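Side-chain contacts in erythrocyte membrane protein 1 (Plasmodium falciparum, PDB 2XU0), which probably binds host cell surface receptors in red-cell rosetting, the piece described here being its N-terminal segment and first Duffy-binding-like domain: residues A[132-137]-A[192-197]; A[322-327]-A[440-445]; A[404-409]-A[425-430]. The protein carries 10 engineered substitutions. All coordinates share one frame; numbering follows the deposited sequence.

Contact 1 is buried near the centre of the chain, contact 2 is partly buried, and contact 3 lies on the surface. Their chemistry differs with their place. Contact 1 places an arginine between helices, held by a hydroxyl and by carboxylates from outside the two segments. Contact 2 is covalent, a disulfide with an arginine chain laid over a histidine ring. Contact 3 is one lysine tip beside a serine. Helix 311-338 connects the first two: it carries residues 322-327 and also supplies acidic partners to both arginines of contact 1. Contacts 2 and 3 both belong to the C-terminal Duffy-binding-like subdomain, where helices 429-437 and 440-443 follow each other.

Contact 1: A[132-137]-A[192-197]; sequences PPRRRH and LARSFA
In the helical core of the Duffy binding domain, Arg134 of the short helix 133-136 reaches across to Arg194 and Ser195 of helix 186-204. Arg134 carries most of the contact. Its chain leaves CA with CG pointing opposite the backbone N and then bends sharply at chi3 (34°). The bend lays the guanidinium against the backbone turn at residues 194 and 195. NH1 gives a hydrogen bond to Ser195 OG, 3.1 Å away. The bond is fairly straight at 154°, with OG tilted a little out of the guanidinium plane. The same hydroxyl also touches the aliphatic part of the arginine, with Arg134 CD 3.4 Å from Ser195 OG. One face of the guanidinium rests on Arg194. Arg194 CB stands 3.5 Å above that plane, toward its rim, and the backbone Arg194 O and Ser195 N lie over a face as well. Arg134 NH1 is 3.5 Å from Ser195 N, but both are donors and make no bond. The two arginine chains cross at about a right angle, and the Arg194 chain runs extended away from the contact. Their charges are near each other, with Arg134 NE 5.6 Å from Arg194 NE. Acidic residues would offset this: Arg134 NH2 forms salt bridges with Asp198 and Glu318, and Arg194 NH2 forms one with Glu317. Ser195 OG is also hydrogen-bonded to Glu168, so two partners share this hydroxyl. Ile172 of helix 154-175 packs on both Arg134 and Ser195. The magnesium ligand Ile118 has its side chain about 11 Å from that of Arg134, so this is packing beyond the metal site. It is a buried network of arginines and carboxylates joining helices within the helical Duffy-binding-like fold.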
loop_
_atom_site.group_PDB
_atom_site.type_symbol
_atom_site.label_atom_id
_atom_site.label_comp_id
_atom_site.label_asym_id
_atom_site.label_seq_id
_atom_site.Cartn_x
_atom_site.Cartn_y
_atom_site.Cartn_z
ATOM N N PRO A 132 2.645 -5.857 -1.445
ATOM C CA PRO A 132 2.111 -5.227 -2.663
ATOM C C PRO A 132 3.185 -5.072 -3.739
ATOM O O PRO A 132 4.372 -5.014 -3.412
ATOM C CB PRO A 132 1.603 -3.867 -2.168
ATOM C CG PRO A 132 2.377 -3.572 -0.980
ATOM C CD PRO A 132 2.871 -4.860 -0.382
ATOM N N PRO A 133 2.803 -5.012 -5.023
ATOM C CA PRO A 133 3.829 -4.827 -6.088
ATOM C C PRO A 133 4.727 -3.601 -5.891
ATOM O O PRO A 133 5.918 -3.686 -6.191
ATOM C CB PRO A 133 3.003 -4.791 -7.395
ATOM C CG PRO A 133 1.627 -4.610 -6.983
ATOM C CD PRO A 133 1.445 -5.115 -5.592
ATOM N N ARG A 134 4.204 -2.506 -5.227
ATOM C CA ARG A 134 5.028 -1.339 -4.910
ATOM C C ARG A 134 6.185 -1.777 -3.996
ATOM O O ARG A 134 7.299 -1.324 -4.181
ATOM C CB ARG A 134 4.180 -0.197 -4.291
ATOM C CG ARG A 134 4.935 1.135 -4.031
ATOM C CD ARG A 134 4.349 1.966 -2.880
ATOM N NE ARG A 134 3.817 1.103 -1.817
ATOM C CZ ARG A 134 4.545 0.536 -0.866
ATOM N NH1 ARG A 134 5.837 0.812 -0.754
ATOM N NH2 ARG A 134 3.986 -0.305 -0.011
ATOM N N ARG A 135 5.936 -2.697 -3.038
ATOM C CA ARG A 135 6.989 -3.168 -2.142
ATOM C C ARG A 135 7.928 -4.114 -2.848
ATOM O O ARG A 135 9.129 -4.007 -2.650
ATOM C CB ARG A 135 6.411 -3.840 -0.838
ATOM C CG ARG A 135 7.442 -4.617 0.018
ATOM C CD ARG A 135 8.431 -3.687 0.725
ATOM N NE ARG A 135 9.548 -4.411 1.354
ATOM C CZ ARG A 135 10.693 -4.740 0.754
ATOM N NH1 ARG A 135 10.890 -4.450 -0.526
ATOM N NH2 ARG A 135 11.651 -5.352 1.431
ATOM N N ARG A 136 7.385 -5.122 -3.532
ATOM C CA ARG A 136 8.165 -6.166 -4.220
ATOM C C ARG A 136 9.351 -5.604 -5.036
ATOM O O ARG A 136 10.472 -6.115 -4.952
ATOM C CB ARG A 136 7.249 -6.969 -5.157
ATOM C CG ARG A 136 6.270 -7.897 -4.454
ATOM C CD ARG A 136 5.466 -8.659 -5.476
ATOM N NE ARG A 136 6.229 -9.821 -5.945
ATOM C CZ ARG A 136 5.724 -10.795 -6.691
ATOM N NH1 ARG A 136 4.456 -10.749 -7.088
ATOM N NH2 ARG A 136 6.481 -11.822 -7.053
ATOM N N HIS A 137 9.113 -4.521 -5.767
ATOM C CA HIS A 137 10.128 -3.943 -6.647
ATOM C C HIS A 137 10.748 -2.647 -6.162
ATOM O O HIS A 137 11.339 -1.929 -6.956
ATOM C CB HIS A 137 9.565 -3.829 -8.069
ATOM C CG HIS A 137 8.736 -5.003 -8.471
ATOM N ND1 HIS A 137 9.289 -6.278 -8.592
ATOM C CD2 HIS A 137 7.420 -5.068 -8.767
ATOM C CE1 HIS A 137 8.290 -7.064 -8.962
ATOM N NE2 HIS A 137 7.148 -6.380 -9.086
ATOM N N LEU A 192 4.034 7.704 -1.862
ATOM C CA LEU A 192 5.317 8.033 -1.261
ATOM C C LEU A 192 5.298 7.723 0.230
ATOM O O LEU A 192 6.293 7.232 0.755
ATOM C CB LEU A 192 5.662 9.523 -1.462
ATOM C CG LEU A 192 6.080 9.971 -2.889
ATOM C CD1 LEU A 192 6.414 11.474 -2.898
ATOM C CD2 LEU A 192 7.268 9.190 -3.380
ATOM N N ALA A 193 4.199 8.025 0.927
ATOM C CA ALA A 193 4.096 7.729 2.387
ATOM C C ALA A 193 4.162 6.197 2.612
ATOM O O ALA A 193 4.761 5.728 3.581
ATOM C CB ALA A 193 2.802 8.280 2.922
ATOM N N ARG A 194 3.620 5.422 1.664
ATOM C CA ARG A 194 3.653 3.963 1.754
ATOM C C ARG A 194 5.048 3.415 1.585
ATOM O O ARG A 194 5.405 2.494 2.304
ATOM C CB ARG A 194 2.684 3.330 0.769
ATOM C CG ARG A 194 1.251 3.589 1.137
ATOM C CD ARG A 194 0.417 2.987 0.063
ATOM N NE ARG A 194 -0.996 3.047 0.392
ATOM C CZ ARG A 194 -1.939 3.286 -0.499
ATOM N NH1 ARG A 194 -1.618 3.506 -1.768
ATOM N NH2 ARG A 194 -3.206 3.308 -0.138
ATOM N N SER A 195 5.853 3.997 0.659
ATOM C CA SER A 195 7.241 3.602 0.444
ATOM C C SER A 195 8.102 4.052 1.596
ATOM O O SER A 195 8.982 3.324 2.019
ATOM C CB SER A 195 7.767 4.157 -0.885
ATOM O OG SER A 195 7.291 3.328 -1.928
ATOM N N PHE A 196 7.871 5.282 2.092
ATOM C CA PHE A 196 8.579 5.853 3.249
ATOM C C PHE A 196 8.445 4.897 4.429
ATOM O O PHE A 196 9.434 4.621 5.138
ATOM C CB PHE A 196 7.921 7.179 3.632
ATOM C CG PHE A 196 8.494 7.895 4.827
ATOM C CD1 PHE A 196 9.798 8.380 4.811
ATOM C CD2 PHE A 196 7.685 8.219 5.912
ATOM C CE1 PHE A 196 10.286 9.170 5.870
ATOM C CE2 PHE A 196 8.173 8.985 6.981
ATOM C CZ PHE A 196 9.477 9.426 6.970
ATOM N N ALA A 197 7.218 4.407 4.641
ATOM C CA ALA A 197 6.913 3.437 5.726
ATOM C C ALA A 197 7.638 2.076 5.528
ATOM O O ALA A 197 8.211 1.552 6.479
ATOM C CB ALA A 197 5.413 3.240 5.845
#

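Contact 2: A[322-327]-A[440-445]; sequences EFCRIK and KHCHDN
Cys324 and Cys442 both set SG opposite their own carbonyl carbon, with chi1 at -68° and -61°. These torsions bring the sulfurs together in a disulfide, SG to SG 2.0 Å. Its chi3 of 99° makes it right-handed. Within the C-terminal Duffy-binding-like subdomain, it ties the short, weakly bonded helix 440-443 to the long helix 311-338. Next to it, His441 and Arg325 lie side by side and point the same way. Arg325 CB sits over one face of the imidazole, 4.0 Å from the centroid of the His441 ring, a CH-pi contact. Further along, Arg325 CD comes within 3.8 Å of His441 CE1. The guanidinium itself turns back to its own helix and grips Glu322 side-on. Arg325 NE reaches Glu322 OE2 at 2.9 Å, and Arg325 NH2 reaches Glu322 OE1 at the same distance. NH2 also bonds to Phe105 O. Ile326 CD1 lies over one face of this guanidinium, toward the rim. Outside the two segments, Glu321 accepts a hydrogen bond from His441 N and Lys328 gives one to His441 O. The covalent link thus fixes the spacing of the two helices, while the aliphatic part of a salt-bridged arginine packs on the histidine.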
loop_
_atom_site.group_PDB
_atom_site.type_symbol
_atom_site.label_atom_id
_atom_site.label_comp_id
_atom_site.label_asym_id
_atom_site.label_seq_id
_atom_site.Cartn_x
_atom_site.Cartn_y
_atom_site.Cartn_z
ATOM N N GLU A 322 -5.919 -0.562 -4.023
ATOM C CA GLU A 322 -5.438 -0.977 -5.348
ATOM C C GLU A 322 -6.370 -1.959 -5.988
ATOM O O GLU A 322 -6.510 -1.919 -7.204
ATOM C CB GLU A 322 -4.004 -1.536 -5.277
ATOM C CG GLU A 322 -2.987 -0.439 -5.031
ATOM C CD GLU A 322 -2.825 0.517 -6.201
ATOM O OE1 GLU A 322 -2.110 0.148 -7.162
ATOM O OE2 GLU A 322 -3.469 1.594 -6.193
ATOM N N PHE A 323 -7.042 -2.827 -5.183
ATOM C CA PHE A 323 -8.044 -3.780 -5.678
ATOM C C PHE A 323 -9.219 -2.970 -6.249
ATOM O O PHE A 323 -9.646 -3.217 -7.379
ATOM C CB PHE A 323 -8.554 -4.742 -4.537
ATOM C CG PHE A 323 -9.880 -5.420 -4.841
ATOM C CD1 PHE A 323 -9.975 -6.392 -5.842
ATOM C CD2 PHE A 323 -11.053 -5.005 -4.217
ATOM C CE1 PHE A 323 -11.213 -6.956 -6.178
ATOM C CE2 PHE A 323 -12.290 -5.586 -4.545
ATOM C CZ PHE A 323 -12.359 -6.544 -5.532
ATOM N N CYS A 324 -9.764 -2.022 -5.456
ATOM C CA CYS A 324 -10.912 -1.188 -5.863
ATOM C C CYS A 324 -10.567 -0.320 -7.086
ATOM O O CYS A 324 -11.401 -0.161 -7.984
ATOM C CB CYS A 324 -11.381 -0.331 -4.696
ATOM S SG CYS A 324 -12.129 -1.267 -3.337
ATOM N N ARG A 325 -9.353 0.242 -7.110
ATOM C CA ARG A 325 -8.890 1.096 -8.209
ATOM C C ARG A 325 -8.818 0.275 -9.499
ATOM O O ARG A 325 -9.469 0.648 -10.461
ATOM C CB ARG A 325 -7.549 1.755 -7.882
ATOM C CG ARG A 325 -6.978 2.596 -9.040
ATOM C CD ARG A 325 -5.627 3.194 -8.698
ATOM N NE ARG A 325 -4.535 2.220 -8.779
ATOM C CZ ARG A 325 -3.898 1.881 -9.900
ATOM N NH1 ARG A 325 -4.256 2.409 -11.061
ATOM N NH2 ARG A 325 -2.914 0.998 -9.868
ATOM N N ILE A 326 -8.087 -0.867 -9.477
ATOM C CA ILE A 326 -7.931 -1.802 -10.594
ATOM C C ILE A 326 -9.261 -2.413 -11.047
ATOM O O ILE A 326 -9.457 -2.575 -12.251
ATOM C CB ILE A 326 -6.799 -2.863 -10.350
ATOM C CG1 ILE A 326 -5.390 -2.213 -10.145
ATOM C CG2 ILE A 326 -6.744 -3.944 -11.420
ATOM C CD1 ILE A 326 -4.994 -1.209 -11.212
ATOM N N LYS A 327 -10.158 -2.756 -10.107
ATOM C CA LYS A 327 -11.475 -3.310 -10.421
ATOM C C LYS A 327 -12.254 -2.369 -11.358
ATOM O O LYS A 327 -12.889 -2.843 -12.308
ATOM C CB LYS A 327 -12.291 -3.607 -9.144
ATOM C CG LYS A 327 -13.644 -4.270 -9.413
ATOM C CD LYS A 327 -14.423 -4.518 -8.115
ATOM C CE LYS A 327 -15.756 -5.135 -8.429
ATOM N NZ LYS A 327 -16.544 -5.440 -7.208
ATOM N N LYS A 440 -10.508 5.846 0.002
ATOM C CA LYS A 440 -10.706 6.787 -1.115
ATOM C C LYS A 440 -11.276 6.080 -2.382
ATOM O O LYS A 440 -12.359 6.440 -2.874
ATOM C CB LYS A 440 -9.389 7.519 -1.427
ATOM C CG LYS A 440 -9.526 8.710 -2.382
ATOM C CD LYS A 440 -8.163 9.261 -2.818
ATOM C CE LYS A 440 -7.729 10.446 -1.989
ATOM N NZ LYS A 440 -6.495 11.090 -2.532
ATOM N N HIS A 441 -10.576 5.053 -2.854
ATOM C CA HIS A 441 -10.954 4.310 -4.058
ATOM C C HIS A 441 -12.139 3.409 -3.797
ATOM O O HIS A 441 -13.068 3.391 -4.596
ATOM C CB HIS A 441 -9.761 3.509 -4.603
ATOM C CG HIS A 441 -8.674 4.366 -5.165
ATOM N ND1 HIS A 441 -8.798 4.967 -6.403
ATOM C CD2 HIS A 441 -7.475 4.702 -4.639
ATOM C CE1 HIS A 441 -7.681 5.656 -6.584
ATOM N NE2 HIS A 441 -6.850 5.511 -5.564
ATOM N N CYS A 442 -12.151 2.701 -2.653
ATOM C CA CYS A 442 -13.257 1.777 -2.339
ATOM C C CYS A 442 -14.628 2.393 -2.096
ATOM O O CYS A 442 -15.630 1.796 -2.490
ATOM C CB CYS A 442 -12.863 0.804 -1.241
ATOM S SG CYS A 442 -11.459 -0.260 -1.682
ATOM N N HIS A 443 -14.685 3.556 -1.431
ATOM C CA HIS A 443 -15.958 4.198 -1.102
ATOM C C HIS A 443 -16.641 4.880 -2.284
ATOM O O HIS A 443 -17.862 5.024 -2.282
ATOM C CB HIS A 443 -15.779 5.168 0.064
ATOM C CG HIS A 443 -17.036 5.466 0.816
ATOM N ND1 HIS A 443 -17.490 6.766 0.971
ATOM C CD2 HIS A 443 -17.881 4.629 1.463
ATOM C CE1 HIS A 443 -18.597 6.676 1.694
ATOM N NE2 HIS A 443 -18.869 5.412 2.018
ATOM N N ASP A 444 -15.847 5.270 -3.294
ATOM C CA ASP A 444 -16.263 5.947 -4.514
ATOM C C ASP A 444 -17.035 5.075 -5.553
ATOM O O ASP A 444 -16.510 4.726 -6.613
ATOM C CB ASP A 444 -15.075 6.721 -5.131
ATOM C CG ASP A 444 -15.407 7.662 -6.283
ATOM O OD1 ASP A 444 -14.501 7.929 -7.110
ATOM O OD2 ASP A 444 -16.572 8.138 -6.356
ATOM N N ASN A 445 -18.303 4.778 -5.240
ATOM C CA ASN A 445 -19.268 4.067 -6.084
ATOM C C ASN A 445 -20.627 4.558 -5.647
ATOM O O ASN A 445 -21.066 4.225 -4.542
ATOM C CB ASN A 445 -19.168 2.539 -5.939
ATOM C CG ASN A 445 -18.246 1.837 -6.919
ATOM O OD1 ASN A 445 -17.568 0.869 -6.566
ATOM N ND2 ASN A 445 -18.236 2.262 -8.182
#

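Contact 3: A[404-409]-A[425-430]; sequences KWKKTK and SYSTID
The indole of Trp405 has the ammonium of Lys406 at its edge, in the ring plane, and this same ammonium meets Ser427. Lys406 NZ is 3.7 Å from Trp405 CZ3, at the six-membered end of the ring system. The other end is polar: Trp405 NE1 is hydrogen-bonded to Glu419. Tyr412, Lys415, Tyr418 and Asp422 also touch the Trp405 side chain. Lys406 runs mostly extended and bends at its last torsion (chi4 68°), which turns NZ in beside the ring. There NZ stands 3.1 Å from Ser427 OG. NZ is also 3.7 Å from Ser427 CB, so the lysine tip meets both atoms of the serine side chain. Ser427 OG has its firm partner in Asp422, to which it is hydrogen-bonded; Asp422 also forms a long, weak ion pair with Lys406 NZ. These residues belong to the C-terminal subdomain of the Duffy-binding-like domain. The end of the long helix 371-407 here faces the type I beta turn 425-428, which joins helix 415-423 to helix 429-437. The backbones stay well apart, with Lys406 CA 9.6 Å from Ser427 CA, so between these two segments the touch is made by side chains. On the helix side, the chain end is secured by Thr408. Thr408 N bonds to Lys404 O at 2.8 Å. Thr408 OG1 gives that oxygen a second bond, also 2.8 Å from Lys404 O. The two donors come from opposite faces of the carbonyl plane. On the turn side, Tyr426 O is hydrogen-bonded to Tyr398 OH of helix 371-407.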
loop_
_atom_site.group_PDB
_atom_site.type_symbol
_atom_site.label_atom_id
_atom_site.label_comp_id
_atom_site.label_asym_id
_atom_site.label_seq_id
_atom_site.Cartn_x
_atom_site.Cartn_y
_atom_site.Cartn_z
ATOM N N LYS A 404 -2.771 -12.554 18.559
ATOM C CA LYS A 404 -1.403 -12.479 19.045
ATOM C C LYS A 404 -1.355 -11.384 20.135
ATOM O O LYS A 404 -0.778 -11.621 21.188
ATOM C CB LYS A 404 -0.453 -12.167 17.879
ATOM C CG LYS A 404 0.973 -11.830 18.284
ATOM C CD LYS A 404 1.804 -11.354 17.106
ATOM C CE LYS A 404 1.463 -9.946 16.676
ATOM N NZ LYS A 404 2.444 -9.453 15.688
ATOM N N TRP A 405 -2.040 -10.236 19.915
ATOM C CA TRP A 405 -2.090 -9.136 20.876
ATOM C C TRP A 405 -2.761 -9.537 22.189
ATOM O O TRP A 405 -2.242 -9.210 23.259
ATOM C CB TRP A 405 -2.767 -7.882 20.278
ATOM C CG TRP A 405 -3.019 -6.828 21.313
ATOM C CD1 TRP A 405 -2.088 -6.020 21.900
ATOM C CD2 TRP A 405 -4.250 -6.595 22.009
ATOM N NE1 TRP A 405 -2.670 -5.279 22.902
ATOM C CE2 TRP A 405 -3.993 -5.624 23.002
ATOM C CE3 TRP A 405 -5.544 -7.134 21.906
ATOM C CZ2 TRP A 405 -4.990 -5.158 23.869
ATOM C CZ3 TRP A 405 -6.528 -6.678 22.769
ATOM C CH2 TRP A 405 -6.248 -5.701 23.737
ATOM N N LYS A 406 -3.931 -10.203 22.097
ATOM C CA LYS A 406 -4.727 -10.652 23.238
ATOM C C LYS A 406 -3.960 -11.639 24.114
ATOM O O LYS A 406 -3.962 -11.497 25.340
ATOM C CB LYS A 406 -6.045 -11.284 22.754
ATOM C CG LYS A 406 -7.204 -10.305 22.681
ATOM C CD LYS A 406 -8.264 -10.745 21.674
ATOM C CE LYS A 406 -9.574 -10.002 21.836
ATOM N NZ LYS A 406 -9.472 -8.560 21.474
ATOM N N LYS A 407 -3.276 -12.609 23.474
ATOM C CA LYS A 407 -2.537 -13.684 24.138
ATOM C C LYS A 407 -1.098 -13.351 24.530
ATOM O O LYS A 407 -0.560 -14.022 25.410
ATOM C CB LYS A 407 -2.587 -14.984 23.305
ATOM C CG LYS A 407 -3.982 -15.608 23.195
ATOM C CD LYS A 407 -3.948 -16.979 22.515
ATOM C CE LYS A 407 -3.840 -18.141 23.484
ATOM N NZ LYS A 407 -3.730 -19.448 22.778
ATOM N N THR A 408 -0.465 -12.353 23.889
ATOM C CA THR A 408 0.926 -12.045 24.213
ATOM C C THR A 408 1.089 -11.278 25.522
ATOM O O THR A 408 0.607 -10.150 25.648
ATOM C CB THR A 408 1.736 -11.583 22.985
ATOM O OG1 THR A 408 1.672 -12.606 21.983
ATOM C CG2 THR A 408 3.192 -11.322 23.304
ATOM N N LYS A 409 1.733 -11.942 26.510
ATOM C CA LYS A 409 2.020 -11.408 27.847
ATOM C C LYS A 409 3.202 -10.439 27.757
ATOM O O LYS A 409 3.154 -9.359 28.354
ATOM C CB LYS A 409 2.354 -12.544 28.842
ATOM C CG LYS A 409 1.218 -13.539 29.102
ATOM C CD LYS A 409 1.458 -14.899 28.431
ATOM C CE LYS A 409 2.099 -15.935 29.335
ATOM N NZ LYS A 409 3.552 -15.690 29.543
ATOM N N SER A 425 -13.392 0.351 17.944
ATOM C CA SER A 425 -14.172 -0.874 17.648
ATOM C C SER A 425 -13.442 -2.078 16.953
ATOM O O SER A 425 -13.946 -3.211 16.979
ATOM C CB SER A 425 -15.460 -0.519 16.903
ATOM O OG SER A 425 -15.237 0.273 15.745
ATOM N N TYR A 426 -12.222 -1.841 16.451
ATOM C CA TYR A 426 -11.443 -2.691 15.553
ATOM C C TYR A 426 -10.872 -4.059 15.960
ATOM O O TYR A 426 -10.260 -4.706 15.117
ATOM C CB TYR A 426 -10.508 -1.837 14.697
ATOM C CG TYR A 426 -11.152 -0.502 14.380
ATOM C CD1 TYR A 426 -12.320 -0.430 13.622
ATOM C CD2 TYR A 426 -10.671 0.676 14.941
ATOM C CE1 TYR A 426 -12.984 0.779 13.427
ATOM C CE2 TYR A 426 -11.301 1.900 14.708
ATOM C CZ TYR A 426 -12.467 1.943 13.965
ATOM O OH TYR A 426 -13.104 3.143 13.732
ATOM N N SER A 427 -11.210 -4.588 17.147
ATOM C CA SER A 427 -10.796 -5.961 17.496
ATOM C C SER A 427 -11.607 -6.968 16.653
ATOM O O SER A 427 -11.150 -8.076 16.382
ATOM C CB SER A 427 -11.003 -6.235 18.979
ATOM O OG SER A 427 -9.803 -5.992 19.691
ATOM N N THR A 428 -12.811 -6.549 16.235
ATOM C CA THR A 428 -13.731 -7.279 15.365
ATOM C C THR A 428 -13.222 -7.074 13.937
ATOM O O THR A 428 -12.958 -5.929 13.552
ATOM C CB THR A 428 -15.155 -6.690 15.526
ATOM O OG1 THR A 428 -15.445 -6.448 16.908
ATOM C CG2 THR A 428 -16.230 -7.569 14.918
ATOM N N ILE A 429 -13.054 -8.168 13.155
ATOM C CA ILE A 429 -12.604 -8.077 11.761
ATOM C C ILE A 429 -13.623 -7.275 10.954
ATOM O O ILE A 429 -13.230 -6.463 10.125
ATOM C CB ILE A 429 -12.214 -9.452 11.112
ATOM C CG1 ILE A 429 -11.891 -9.355 9.588
ATOM C CG2 ILE A 429 -13.266 -10.511 11.350
ATOM C CD1 ILE A 429 -10.643 -8.534 9.155
ATOM N N ASP A 430 -14.917 -7.454 11.260
ATOM C CA ASP A 430 -16.037 -6.763 10.633
ATOM C C ASP A 430 -15.870 -5.241 10.751
ATOM O O ASP A 430 -16.056 -4.561 9.748
ATOM C CB ASP A 430 -17.377 -7.208 11.247
ATOM C CG ASP A 430 -17.563 -8.715 11.401
ATOM O OD1 ASP A 430 -16.714 -9.362 12.078
ATOM O OD2 ASP A 430 -18.591 -9.240 10.913
#